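Local coordinates for protein STING-associated CdnE c-di-GMP synthase (Flavobacteriaceae, PDB 6WT8) that probably makes the signalling molecule c-di-GMP in bacterial CBASS defence, as a CD-NTase enzyme associated with a STING receptor, at residues K3-L8 with I354-N359; L107-N112 with K159-K164; I219-K224 with K228-D233. All blocks are in the same frame, centred on the assembly; numbering follows the deposited sequence.

The three contacts fall into two regions. Contact 1 ties helix 5-16, near the start of the chain, to helix 336-360 at its end. It therefore spans almost the whole sequence, and the other two contacts lie between its segments. Contact 2 comes next and closes before contact 3 begins. Their centres are about 11 Å apart, and both reach the same mixed sheet. They meet where Ile219 packs on Val108 and Ile110, and where Lys159 lies against Tyr222. The centres of contacts 1 and 2 are about 49 Å apart, on opposite sides of the chain's centre. Contacts 2 and 3 thus belong to the sheet-based core, and contact 1 to the helical end.

Contact 1 (K3-L8 with I354-N359); sequences KNYLEL and IADLHN
Tyr5 and Asp356 carry this contact through one short hydrogen bond. The phenol OH of Tyr5 donates to OD2 of Asp356 at 2.5 Å. OD2 takes it on its anti lone pair, the one turned away from OD1. Asp356 OD2 also lies near the plane of the Tyr5 ring, at its edge, 3.3 Å from CE2. The bond therefore leaves the ring nearly in plane. The carboxylate is turned almost square to the ring, with the two planes 86° apart. Tyr5 has CG anti to its carbonyl carbon (chi1 -70°), which sends the ring out from the first helical turn toward helix 336-360.

The same OD2 is hydrogen-bonded to the Ser1 hydroxyl, which also bonds the backbone N of Lys3, so two hydroxyls share one carboxylate oxygen. CB of Lys3 passes 4.2 Å from Asp356 OD2, but the chain then leads off. Lys3 NZ stays 6.8 Å from Asp356 OD2 and forms a salt bridge with Glu349 instead.

The contact joins the N-terminal helix to the long C-terminal helix of the chain. Asn4 is the N-cap of helix 5-16. Its OD1 accepts from Glu7 N at 3.1 Å, and the donor approaches from above the carbonyl plane. The cap lies directly before Tyr5, the first residue of the helix. Further out, the Tyr5 side chain packs against Asp46 and Val47 of helix 46-56 and against Ile353.

Contact 2 (L107-N112 with K159-K164); sequences LVQITN and KYVRLK
In the sheet-and-helix core of the nucleotidyltransferase fold, Gln109 and Thr111 of strand 106-112 meet Val161 of helix 154-172. Both strand residues direct their CB toward the helix, while Ile110 between them points the other way. The side chains of Gln109 and Val161 reach across to each other and meet end-on. CG1 of Val161 sits against the Gln109 amide, 3.5 Å from NE2 and 3.6 Å from CD. The second branch of Val161, CG2, reaches Thr111 CG2 at a looser 4.3 Å. Gln109 gets there with CG lodged between its backbone N and carbonyl carbon (chi1 63°) and an extended chain beyond (chi2 -177°). The amide end is thus carried off the sheet to the helix.

The amide is buried, and both of its ends have polar partners. OE1 is hydrogen-bonded to His81 NE2, and NE2 bonds the hydroxyls of Ser165 and Thr199. Ser165 OG also bonds the backbone O of Val161, so it links the amide to the same helical turn that supplies the valine. These bonds fix the rotation of the amide beside a methyl group.

Strand 106-112 is an inner strand, antiparallel to 85-90 and parallel to 192-204. An Asp-Val-Asp sequence runs into its start, the last Asp being the first strand residue, which is consistent with the acidic metal-binding motif of this family. The Gln109 backbone bonds Val198 and Ala200 of the parallel neighbour, Thr111 OG1 bonds Gln154 NE2 at the start of the same helix, and Val161 also touches the Thr199 side chain.

Contact 3 (I219-K224 with K228-D233); sequences IQIYNK and KINDVD
Ile219 and Asp233 form an antiparallel hydrogen-bonded pair. Ile219 N gives to Asp233 O, and Asp233 N gives back to Ile219 O, both at 2.9 Å. At the other end of this tight return of the chain, Asn223 N bonds Lys228 O at 3.0 Å. The register slips by one residue between the two ends. There one backbone bond, Asn230 N to Ile221 O, is supplemented by side-chain amides and a water.

Gln220 NE2 donates to Asn230 O at 3.0 Å, with the acceptor close to the amide plane. Gln220 CG stands anti to the carbonyl carbon (chi1 -68°) and the chain runs on extended, which brings the amide to Asn230 O. Ile229 CD1 packs 3.7 Å from Gln220 NE2. With an alanine here, Asn230 O would probably be left without this side-chain donor and Ile229 CD1 without its amide neighbour.

Ile221 O accepts twice from Asn230, from N at 2.8 Å and from ND2 at 2.9 Å. The two donors come from opposite faces of the carbonyl plane, and the ND2 bond is the more bent (137°). ND2 also bonds Asn182 OD1. Ile221 N gives its proton to a water 2.9 Å away, which lies beside Asp231 O and Asp233 OD2. A second water accepts from Asn223 ND2 and donates to Asn230 OD1 at 2.6 Å. Asn223 OD1 is taken by Thr226 N in the turn.

Strand 218-221 pairs antiparallel with 192-204, where Gln220 bonds the Thr201 backbone. Ile219 faces strand 106-112, while Tyr222 and Ile229 lean on Leu158 of helix 154-172.

Contact 1 (K3-L8 with I354-N359)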
loop_
_atom_site.group_PDB
_atom_site.type_symbol
_atom_site.label_atom_id
_atom_site.label_comp_id
_atom_site.label_asym_id
_atom_site.label_seq_id
_atom_site.Cartn_x
_atom_site.Cartn_y
_atom_site.Cartn_z
ATOM N N LYS A 3 20.074 -2.416 22.050
ATOM C CA LYS A 3 20.025 -2.270 20.601
ATOM C C LYS A 3 21.318 -1.677 20.068
ATOM O O LYS A 3 21.864 -0.728 20.640
ATOM C CB LYS A 3 18.852 -1.388 20.196
ATOM C CG LYS A 3 17.496 -2.110 20.395
ATOM C CD LYS A 3 16.291 -1.214 20.237
ATOM C CE LYS A 3 15.910 -1.051 18.774
ATOM N NZ LYS A 3 15.679 -2.351 17.978
ATOM N N ASN A 4 21.785 -2.212 18.936
ATOM C CA ASN A 4 23.003 -1.732 18.284
ATOM C C ASN A 4 22.553 -0.858 17.114
ATOM O O ASN A 4 22.270 -1.378 16.032
ATOM C CB ASN A 4 23.845 -2.910 17.812
ATOM C CG ASN A 4 25.174 -2.491 17.238
ATOM O OD1 ASN A 4 25.332 -1.386 16.743
ATOM N ND2 ASN A 4 26.146 -3.391 17.294
ATOM N N TYR A 5 22.540 0.463 17.316
ATOM C CA TYR A 5 21.974 1.326 16.274
ATOM C C TYR A 5 22.909 1.469 15.088
ATOM O O TYR A 5 22.453 1.674 13.956
ATOM C CB TYR A 5 21.601 2.678 16.850
ATOM C CG TYR A 5 20.420 2.551 17.753
ATOM C CD1 TYR A 5 19.158 2.374 17.246
ATOM C CD2 TYR A 5 20.586 2.504 19.124
ATOM C CE1 TYR A 5 18.075 2.178 18.089
ATOM C CE2 TYR A 5 19.526 2.369 19.975
ATOM C CZ TYR A 5 18.263 2.204 19.454
ATOM O OH TYR A 5 17.219 2.046 20.360
ATOM N N LEU A 6 24.208 1.338 15.305
ATOM C CA LEU A 6 25.140 1.344 14.173
ATOM C C LEU A 6 24.841 0.204 13.210
ATOM O O LEU A 6 24.778 0.399 11.990
ATOM C CB LEU A 6 26.586 1.272 14.686
ATOM C CG LEU A 6 27.578 1.261 13.532
ATOM C CD1 LEU A 6 27.422 2.611 12.871
ATOM C CD2 LEU A 6 29.001 1.082 14.027
ATOM N N GLU A 7 24.628 -1.003 13.742
ATOM C CA GLU A 7 24.294 -2.132 12.888
ATOM C C GLU A 7 22.939 -1.923 12.212
ATOM O O GLU A 7 22.768 -2.252 11.036
ATOM C CB GLU A 7 24.300 -3.420 13.712
ATOM C CG GLU A 7 24.067 -4.675 12.886
ATOM C CD GLU A 7 24.359 -5.974 13.653
ATOM O OE1 GLU A 7 24.459 -5.935 14.909
ATOM O OE2 GLU A 7 24.493 -7.030 12.983
ATOM N N LEU A 8 21.979 -1.343 12.940
ATOM C CA LEU A 8 20.655 -1.087 12.383
ATOM C C LEU A 8 20.727 -0.063 11.257
ATOM O O LEU A 8 20.078 -0.236 10.210
ATOM C CB LEU A 8 19.679 -0.625 13.470
ATOM C CG LEU A 8 19.213 -1.734 14.420
ATOM C CD1 LEU A 8 18.475 -1.119 15.647
ATOM C CD2 LEU A 8 18.381 -2.749 13.624
ATOM N N ILE A 354 12.531 4.630 22.618
ATOM C CA ILE A 354 12.199 5.830 23.383
ATOM C C ILE A 354 13.119 5.934 24.579
ATOM O O ILE A 354 13.630 7.014 24.905
ATOM C CB ILE A 354 10.725 5.777 23.802
ATOM C CG1 ILE A 354 9.798 6.043 22.597
ATOM C CG2 ILE A 354 10.453 6.842 24.899
ATOM C CD1 ILE A 354 8.349 5.576 22.799
ATOM N N ALA A 355 13.393 4.799 25.228
ATOM C CA ALA A 355 14.302 4.825 26.361
ATOM C C ALA A 355 15.701 5.249 25.927
ATOM O O ALA A 355 16.385 5.989 26.650
ATOM C CB ALA A 355 14.345 3.463 27.056
ATOM N N ASP A 356 16.160 4.756 24.773
ATOM C CA ASP A 356 17.494 5.107 24.305
ATOM C C ASP A 356 17.583 6.577 23.895
ATOM O O ASP A 356 18.631 7.215 24.090
ATOM C CB ASP A 356 17.891 4.194 23.146
ATOM C CG ASP A 356 18.118 2.762 23.590
ATOM O OD1 ASP A 356 18.497 2.546 24.788
ATOM O OD2 ASP A 356 17.960 1.833 22.781
ATOM N N LEU A 357 16.506 7.131 23.312
ATOM C CA LEU A 357 16.468 8.579 23.065
ATOM C C LEU A 357 16.560 9.362 24.366
ATOM O O LEU A 357 17.293 10.365 24.454
ATOM C CB LEU A 357 15.194 8.959 22.342
ATOM C CG LEU A 357 15.152 8.603 20.861
ATOM C CD1 LEU A 357 13.710 8.622 20.380
ATOM C CD2 LEU A 357 16.112 9.530 20.039
ATOM N N HIS A 358 15.790 8.950 25.376
ATOM C CA HIS A 358 15.883 9.629 26.678
ATOM C C HIS A 358 17.302 9.590 27.220
ATOM O O HIS A 358 17.803 10.602 27.755
ATOM C CB HIS A 358 14.931 9.007 27.695
ATOM C CG HIS A 358 13.519 9.492 27.590
ATOM N ND1 HIS A 358 13.188 10.831 27.563
ATOM C CD2 HIS A 358 12.345 8.813 27.529
ATOM C CE1 HIS A 358 11.873 10.955 27.472
ATOM N NE2 HIS A 358 11.339 9.746 27.446
ATOM N N ASN A 359 17.994 8.458 27.070
ATOM C CA ASN A 359 19.334 8.374 27.643
ATOM C C ASN A 359 20.341 9.202 26.845
ATOM O O ASN A 359 21.309 9.722 27.418
ATOM C CB ASN A 359 19.785 6.921 27.755
ATOM C CG ASN A 359 18.919 6.109 28.715
ATOM O OD1 ASN A 359 18.323 6.652 29.660
ATOM N ND2 ASN A 359 18.855 4.798 28.492
#

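Contact 2 (L107-N112 with K159-K164)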
loop_
_atom_site.group_PDB
_atom_site.type_symbol
_atom_site.label_atom_id
_atom_site.label_comp_id
_atom_site.label_asym_id
_atom_site.label_seq_id
_atom_site.Cartn_x
_atom_site.Cartn_y
_atom_site.Cartn_z
ATOM N N LEU A 107 2.121 -3.650 -12.677
ATOM C CA LEU A 107 1.263 -3.137 -13.738
ATOM C C LEU A 107 -0.046 -3.927 -13.748
ATOM O O LEU A 107 -0.030 -5.169 -13.710
ATOM C CB LEU A 107 1.979 -3.291 -15.087
ATOM C CG LEU A 107 1.166 -2.799 -16.320
ATOM C CD1 LEU A 107 2.133 -2.389 -17.399
ATOM C CD2 LEU A 107 0.254 -3.925 -16.879
ATOM N N VAL A 108 -1.186 -3.225 -13.768
ATOM C CA VAL A 108 -2.490 -3.879 -13.796
ATOM C C VAL A 108 -3.144 -3.552 -15.123
ATOM O O VAL A 108 -3.294 -2.367 -15.476
ATOM C CB VAL A 108 -3.378 -3.398 -12.630
ATOM C CG1 VAL A 108 -4.623 -4.287 -12.548
ATOM C CG2 VAL A 108 -2.630 -3.515 -11.334
ATOM N N GLN A 109 -3.583 -4.566 -15.858
ATOM C CA GLN A 109 -4.371 -4.343 -17.068
ATOM C C GLN A 109 -5.767 -4.893 -16.821
ATOM O O GLN A 109 -5.918 -6.004 -16.307
ATOM C CB GLN A 109 -3.702 -4.929 -18.292
ATOM C CG GLN A 109 -3.549 -6.430 -18.250
ATOM C CD GLN A 109 -2.802 -6.946 -19.478
ATOM O OE1 GLN A 109 -2.610 -6.244 -20.492
ATOM N NE2 GLN A 109 -2.394 -8.199 -19.389
ATOM N N ILE A 110 -6.793 -4.067 -17.033
ATOM C CA ILE A 110 -8.143 -4.351 -16.581
ATOM C C ILE A 110 -9.039 -4.331 -17.804
ATOM O O ILE A 110 -9.156 -3.295 -18.478
ATOM C CB ILE A 110 -8.581 -3.287 -15.544
ATOM C CG1 ILE A 110 -7.518 -3.120 -14.449
ATOM C CG2 ILE A 110 -9.895 -3.731 -14.962
ATOM C CD1 ILE A 110 -7.672 -1.793 -13.622
ATOM N N THR A 111 -9.714 -5.447 -18.097
ATOM C CA THR A 111 -10.628 -5.428 -19.227
ATOM C C THR A 111 -11.709 -4.370 -19.006
ATOM O O THR A 111 -12.160 -4.156 -17.873
ATOM C CB THR A 111 -11.245 -6.806 -19.403
ATOM O OG1 THR A 111 -11.852 -7.251 -18.169
ATOM C CG2 THR A 111 -10.180 -7.763 -19.889
ATOM N N ASN A 112 -12.048 -3.615 -20.067
ATOM C CA ASN A 112 -12.849 -2.404 -19.847
ATOM C C ASN A 112 -14.126 -2.388 -20.687
ATOM O O ASN A 112 -14.756 -1.324 -20.776
ATOM C CB ASN A 112 -12.010 -1.132 -20.113
ATOM C CG ASN A 112 -11.534 -1.041 -21.569
ATOM O OD1 ASN A 112 -11.981 -1.807 -22.437
ATOM N ND2 ASN A 112 -10.630 -0.101 -21.836
ATOM N N LYS A 159 -8.895 -14.643 -20.170
ATOM C CA LYS A 159 -7.954 -15.659 -20.638
ATOM C C LYS A 159 -7.229 -15.199 -21.892
ATOM O O LYS A 159 -6.010 -15.326 -21.998
ATOM C CB LYS A 159 -8.731 -16.968 -20.868
ATOM C CG LYS A 159 -7.831 -18.093 -21.292
ATOM C CD LYS A 159 -8.646 -19.374 -21.371
ATOM C CE LYS A 159 -7.718 -20.500 -21.821
ATOM N NZ LYS A 159 -8.462 -21.764 -22.150
ATOM N N TYR A 160 -7.956 -14.600 -22.829
ATOM C CA TYR A 160 -7.353 -14.083 -24.048
ATOM C C TYR A 160 -6.293 -13.038 -23.752
ATOM O O TYR A 160 -5.185 -13.093 -24.307
ATOM C CB TYR A 160 -8.471 -13.505 -24.914
ATOM C CG TYR A 160 -8.012 -12.779 -26.119
ATOM C CD1 TYR A 160 -7.295 -13.416 -27.130
ATOM C CD2 TYR A 160 -8.317 -11.428 -26.271
ATOM C CE1 TYR A 160 -6.885 -12.724 -28.234
ATOM C CE2 TYR A 160 -7.924 -10.733 -27.374
ATOM C CZ TYR A 160 -7.207 -11.365 -28.355
ATOM O OH TYR A 160 -6.823 -10.660 -29.462
ATOM N N VAL A 161 -6.637 -12.041 -22.919
ATOM C CA VAL A 161 -5.661 -10.996 -22.611
ATOM C C VAL A 161 -4.451 -11.582 -21.888
ATOM O O VAL A 161 -3.297 -11.250 -22.209
ATOM C CB VAL A 161 -6.339 -9.884 -21.795
ATOM C CG1 VAL A 161 -5.294 -8.949 -21.198
ATOM C CG2 VAL A 161 -7.273 -9.081 -22.698
ATOM N N ARG A 162 -4.673 -12.518 -20.952
ATOM C CA ARG A 162 -3.524 -13.163 -20.301
ATOM C C ARG A 162 -2.606 -13.861 -21.302
ATOM O O ARG A 162 -1.387 -13.688 -21.256
ATOM C CB ARG A 162 -4.019 -14.140 -19.241
ATOM C CG ARG A 162 -2.915 -15.113 -18.662
ATOM C CD ARG A 162 -1.853 -14.354 -17.874
ATOM N NE ARG A 162 -0.707 -15.247 -17.598
ATOM C CZ ARG A 162 -0.247 -15.608 -16.394
ATOM N NH1 ARG A 162 -0.809 -15.131 -15.287
ATOM N NH2 ARG A 162 0.804 -16.398 -16.319
ATOM N N LEU A 163 -3.177 -14.665 -22.192
ATOM C CA LEU A 163 -2.328 -15.432 -23.120
ATOM C C LEU A 163 -1.702 -14.527 -24.169
ATOM O O LEU A 163 -0.522 -14.716 -24.537
ATOM C CB LEU A 163 -3.141 -16.573 -23.787
ATOM C CG LEU A 163 -3.650 -17.622 -22.779
ATOM C CD1 LEU A 163 -4.496 -18.649 -23.512
ATOM C CD2 LEU A 163 -2.480 -18.322 -22.113
ATOM N N LYS A 164 -2.456 -13.537 -24.650
ATOM C CA LYS A 164 -1.893 -12.603 -25.612
ATOM C C LYS A 164 -0.732 -11.828 -25.001
ATOM O O LYS A 164 0.302 -11.617 -25.653
ATOM C CB LYS A 164 -2.992 -11.674 -26.093
ATOM C CG LYS A 164 -2.607 -10.749 -27.230
ATOM C CD LYS A 164 -3.937 -10.132 -27.683
ATOM C CE LYS A 164 -3.819 -9.361 -28.991
ATOM N NZ LYS A 164 -3.627 -10.303 -30.135
#

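Contact 3 (I219-K224 with K228-D233)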
loop_
_atom_site.group_PDB
_atom_site.type_symbol
_atom_site.label_atom_id
_atom_site.label_comp_id
_atom_site.label_asym_id
_atom_site.label_seq_id
_atom_site.Cartn_x
_atom_site.Cartn_y
_atom_site.Cartn_z
ATOM N N ILE A 219 -10.899 -4.318 -8.412
ATOM C CA ILE A 219 -10.508 -5.282 -9.439
ATOM C C ILE A 219 -10.709 -6.691 -8.929
ATOM O O ILE A 219 -10.615 -6.994 -7.736
ATOM C CB ILE A 219 -9.054 -5.085 -9.911
ATOM C CG1 ILE A 219 -8.037 -5.219 -8.746
ATOM C CG2 ILE A 219 -8.909 -3.711 -10.630
ATOM C CD1 ILE A 219 -6.590 -5.150 -9.227
ATOM N N GLN A 220 -10.954 -7.592 -9.885
ATOM C CA GLN A 220 -10.998 -9.039 -9.639
ATOM C C GLN A 220 -9.964 -9.643 -10.567
ATOM O O GLN A 220 -10.133 -9.643 -11.792
ATOM C CB GLN A 220 -12.406 -9.622 -9.879
ATOM C CG GLN A 220 -13.404 -9.131 -8.834
ATOM C CD GLN A 220 -14.709 -9.870 -8.857
ATOM O OE1 GLN A 220 -15.710 -9.335 -9.347
ATOM N NE2 GLN A 220 -14.733 -11.121 -8.342
ATOM N N ILE A 221 -8.886 -10.116 -9.973
ATOM C CA ILE A 221 -7.719 -10.589 -10.722
ATOM C C ILE A 221 -7.977 -11.970 -11.308
ATOM O O ILE A 221 -8.451 -12.886 -10.619
ATOM C CB ILE A 221 -6.508 -10.608 -9.784
ATOM C CG1 ILE A 221 -6.169 -9.147 -9.459
ATOM C CG2 ILE A 221 -5.275 -11.232 -10.438
ATOM C CD1 ILE A 221 -5.119 -8.988 -8.316
ATOM N N TYR A 222 -7.583 -12.157 -12.577
ATOM C CA TYR A 222 -7.716 -13.446 -13.250
ATOM C C TYR A 222 -6.612 -14.430 -12.860
ATOM O O TYR A 222 -5.430 -14.103 -12.933
ATOM C CB TYR A 222 -7.677 -13.222 -14.760
ATOM C CG TYR A 222 -7.842 -14.525 -15.547
ATOM C CD1 TYR A 222 -9.024 -15.219 -15.512
ATOM C CD2 TYR A 222 -6.794 -15.043 -16.276
ATOM C CE1 TYR A 222 -9.200 -16.418 -16.225
ATOM C CE2 TYR A 222 -6.956 -16.230 -17.002
ATOM C CZ TYR A 222 -8.152 -16.919 -16.934
ATOM O OH TYR A 222 -8.313 -18.098 -17.661
ATOM N N ASN A 223 -7.002 -15.626 -12.448
ATOM C CA ASN A 223 -6.088 -16.705 -12.118
ATOM C C ASN A 223 -6.006 -17.668 -13.294
ATOM O O ASN A 223 -7.004 -18.276 -13.674
ATOM C CB ASN A 223 -6.595 -17.443 -10.881
ATOM C CG ASN A 223 -5.646 -18.577 -10.450
ATOM O OD1 ASN A 223 -5.267 -19.411 -11.249
ATOM N ND2 ASN A 223 -5.248 -18.560 -9.173
ATOM N N LYS A 224 -4.820 -17.794 -13.892
ATOM C CA LYS A 224 -4.676 -18.579 -15.130
ATOM C C LYS A 224 -4.860 -20.073 -14.897
ATOM O O LYS A 224 -5.366 -20.770 -15.773
ATOM C CB LYS A 224 -3.279 -18.327 -15.703
ATOM C CG LYS A 224 -2.916 -19.165 -16.897
ATOM C CD LYS A 224 -1.488 -18.926 -17.310
ATOM C CE LYS A 224 -1.124 -19.715 -18.577
ATOM N NZ LYS A 224 0.364 -19.689 -18.660
ATOM N N LYS A 228 -10.561 -18.752 -13.014
ATOM C CA LYS A 228 -11.576 -17.980 -12.298
ATOM C C LYS A 228 -11.007 -16.623 -11.897
ATOM O O LYS A 228 -9.792 -16.424 -11.871
ATOM C CB LYS A 228 -12.044 -18.742 -11.069
ATOM C CG LYS A 228 -12.668 -20.066 -11.421
ATOM C CD LYS A 228 -12.994 -20.812 -10.148
ATOM C CE LYS A 228 -13.985 -21.980 -10.399
ATOM N NZ LYS A 228 -13.454 -23.038 -11.292
ATOM N N ILE A 229 -11.892 -15.703 -11.514
ATOM C CA ILE A 229 -11.436 -14.408 -10.998
ATOM C C ILE A 229 -11.460 -14.452 -9.475
ATOM O O ILE A 229 -12.317 -15.131 -8.872
ATOM C CB ILE A 229 -12.266 -13.220 -11.536
ATOM C CG1 ILE A 229 -13.765 -13.399 -11.328
ATOM C CG2 ILE A 229 -12.007 -13.060 -13.070
ATOM C CD1 ILE A 229 -14.608 -12.218 -11.843
ATOM N N ASN A 230 -10.464 -13.815 -8.863
ATOM C CA ASN A 230 -10.322 -13.734 -7.413
ATOM C C ASN A 230 -11.363 -12.775 -6.826
ATOM O O ASN A 230 -11.999 -11.970 -7.536
ATOM C CB ASN A 230 -8.912 -13.258 -7.043
ATOM C CG ASN A 230 -7.844 -14.339 -7.316
ATOM O OD1 ASN A 230 -7.723 -15.278 -6.553
ATOM N ND2 ASN A 230 -7.069 -14.195 -8.387
ATOM N N ASP A 231 -11.494 -12.829 -5.500
ATOM C CA ASP A 231 -12.353 -11.877 -4.804
ATOM C C ASP A 231 -11.849 -10.448 -5.026
ATOM O O ASP A 231 -10.649 -10.211 -5.191
ATOM C CB ASP A 231 -12.385 -12.195 -3.300
ATOM C CG ASP A 231 -13.009 -13.554 -2.987
ATOM O OD1 ASP A 231 -13.919 -14.016 -3.725
ATOM O OD2 ASP A 231 -12.581 -14.149 -1.979
ATOM N N VAL A 232 -12.766 -9.476 -4.881
ATOM C CA VAL A 232 -12.460 -8.093 -5.227
ATOM C C VAL A 232 -11.385 -7.519 -4.309
ATOM O O VAL A 232 -11.377 -7.764 -3.092
ATOM C CB VAL A 232 -13.731 -7.216 -5.191
ATOM C CG1 VAL A 232 -14.345 -7.182 -3.809
ATOM C CG2 VAL A 232 -13.410 -5.802 -5.647
ATOM N N ASP A 233 -10.482 -6.729 -4.894
ATOM C CA ASP A 233 -9.465 -5.975 -4.176
ATOM C C ASP A 233 -9.659 -4.512 -4.530
ATOM O O ASP A 233 -10.149 -4.205 -5.627
ATOM C CB ASP A 233 -8.042 -6.334 -4.634
ATOM C CG ASP A 233 -7.639 -7.723 -4.307
ATOM O OD1 ASP A 233 -7.906 -8.160 -3.168
ATOM O OD2 ASP A 233 -6.981 -8.343 -5.180
HETATM O O HOH W 1 -8.630 -9.750 -7.092
HETATM O O HOH W 2 -5.703 -16.871 -6.802
#